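Local coordinates for flocculation protein FLO11 (Saccharomyces cerevisiae, PDB 4UYT), which mediates homotypic cell-cell adhesion in yeast flocculation through this N-terminal fibronectin type III-like adhesin domain and supports biofilm formation and invasive growth, at residues I59-K62 with Y63-S66. Residues are numbered along the deposited sequence; the frame is centred on the assembly and turned at random. Where two conformers were deposited one is given.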
loop_
_atom_site.group_PDB
_atom_site.type_symbol
_atom_site.label_atom_id
_atom_site.label_comp_id
_atom_site.label_asym_id
_atom_site.label_seq_id
_atom_site.Cartn_x
_atom_site.Cartn_y
_atom_site.Cartn_z
ATOM N N ILE A 59 4.204 4.030 16.259
ATOM C CA ILE A 59 5.626 4.338 16.183
ATOM C C ILE A 59 5.770 5.809 15.821
ATOM O O ILE A 59 5.321 6.266 14.777
ATOM C CB ILE A 59 6.358 3.448 15.166
ATOM C CG1 ILE A 59 6.204 1.989 15.566
ATOM C CG2 ILE A 59 7.821 3.864 15.047
ATOM C CD1 ILE A 59 6.846 1.022 14.590
ATOM N N ASP A 60 6.408 6.541 16.722
ATOM C CA ASP A 60 6.605 7.957 16.523
ATOM C C ASP A 60 7.368 8.260 15.244
ATOM O O ASP A 60 8.292 7.533 14.865
ATOM C CB ASP A 60 7.364 8.562 17.700
ATOM C CG ASP A 60 7.309 10.078 17.697
ATOM O OD1 ASP A 60 6.353 10.628 18.279
ATOM O OD2 ASP A 60 8.201 10.721 17.102
ATOM N N LEU A 61 7.004 9.365 14.598
ATOM C CA LEU A 61 7.666 9.785 13.367
ATOM C C LEU A 61 9.192 9.921 13.505
ATOM O O LEU A 61 9.915 9.767 12.532
ATOM C CB LEU A 61 7.063 11.106 12.870
ATOM C CG LEU A 61 7.522 11.595 11.487
ATOM C CD1 LEU A 61 7.151 10.614 10.386
ATOM C CD2 LEU A 61 6.953 12.978 11.170
ATOM N N LYS A 62 9.683 10.204 14.710
ATOM C CA LYS A 62 11.107 10.432 14.894
ATOM C C LYS A 62 11.948 9.214 14.531
ATOM O O LYS A 62 13.125 9.349 14.171
ATOM C CB LYS A 62 11.412 10.873 16.328
ATOM C CG LYS A 62 11.362 9.757 17.353
ATOM C CD LYS A 62 11.398 10.299 18.767
ATOM C CE LYS A 62 11.480 9.167 19.768
ATOM N NZ LYS A 62 11.398 9.691 21.159
ATOM N N TYR A 63 11.359 8.024 14.612
ATOM C CA TYR A 63 12.094 6.805 14.281
ATOM C C TYR A 63 12.264 6.584 12.774
ATOM O O TYR A 63 13.048 5.737 12.364
ATOM C CB TYR A 63 11.387 5.590 14.871
ATOM C CG TYR A 63 11.307 5.548 16.379
ATOM C CD1 TYR A 63 12.416 5.198 17.142
ATOM C CD2 TYR A 63 10.133 5.870 17.038
ATOM C CE1 TYR A 63 12.350 5.157 18.523
ATOM C CE2 TYR A 63 10.059 5.839 18.417
ATOM C CZ TYR A 63 11.172 5.478 19.152
ATOM O OH TYR A 63 11.085 5.451 20.522
ATOM N N LEU A 64 11.501 7.322 11.968
ATOM C CA LEU A 64 11.459 7.114 10.522
ATOM C C LEU A 64 12.535 7.890 9.762
ATOM O O LEU A 64 12.712 9.086 9.958
ATOM C CB LEU A 64 10.088 7.517 10.002
ATOM C CG LEU A 64 9.812 7.166 8.536
ATOM C CD1 LEU A 64 9.677 5.662 8.343
ATOM C CD2 LEU A 64 8.556 7.869 8.068
ATOM N N TRP A 65 13.234 7.197 8.859
ATOM C CA TRP A 65 14.170 7.833 7.928
ATOM C C TRP A 65 13.525 8.037 6.545
ATOM O O TRP A 65 13.592 9.125 5.980
ATOM C CB TRP A 65 15.472 7.027 7.839
ATOM C CG TRP A 65 16.463 7.590 6.889
ATOM C CD1 TRP A 65 16.921 6.995 5.761
ATOM C CD2 TRP A 65 17.126 8.859 6.973
ATOM N NE1 TRP A 65 17.835 7.811 5.126
ATOM C CE2 TRP A 65 17.972 8.965 5.849
ATOM C CE3 TRP A 65 17.070 9.923 7.872
ATOM C CZ2 TRP A 65 18.788 10.080 5.622
ATOM C CZ3 TRP A 65 17.885 11.033 7.644
ATOM C CH2 TRP A 65 18.717 11.103 6.518
ATOM N N SER A 66 12.885 7.002 6.017
ATOM C CA SER A 66 12.268 7.147 4.718
ATOM C C SER A 66 11.133 6.160 4.546
ATOM O O SER A 66 11.108 5.075 5.146
ATOM C CB SER A 66 13.300 6.956 3.611
ATOM O OG SER A 66 13.771 5.616 3.573
HETATM O O HOH W 1 11.722 11.412 11.086
#
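Y63 and K62 lie side by side on a short 3-10 segment that leads from a loop into strand 64-70 of the Flo11 domain. Two backbone bonds hold it. Y63 N donates to D60 O (3.1 Å), and L64 N donates to L61 O (3.0 Å). D60 also starts an Asx turn: its OD2 accepts from K62 N at 2.9 Å, on the anti side of the carboxylate and 26° out of its plane.

The Y63 side chain can be followed outward from the backbone. CB passes D60 O. CG stands beside the backbone N (chi1 -63°), which turns the ring back alongside I59 and D60, with D60 at its edge. CD2 lies 3.3 Å from D60 O and 3.7 Å from I59 CG2, and the isoleucine crosses the tyrosine at about a right angle. CE2 touches D60 CB. The K62 chain, extended beyond CG, runs along one face of the ring. Its CE makes an off-centre CH-pi contact, 4.2 Å from the Y63 ring centroid, and also lies near CZ and OH. At the tip, Y63 OH hydrogen-bonds S136 OG. The W139 ring meets the Y63 ring edge-to-face. This ties the turn to the loop that carries both residues.

L61 CD1 touches L64 CD2, and both leucines also reach Y82 of strand 79-83. One water donates to both L61 O and L64 O, 2.8 Å from each.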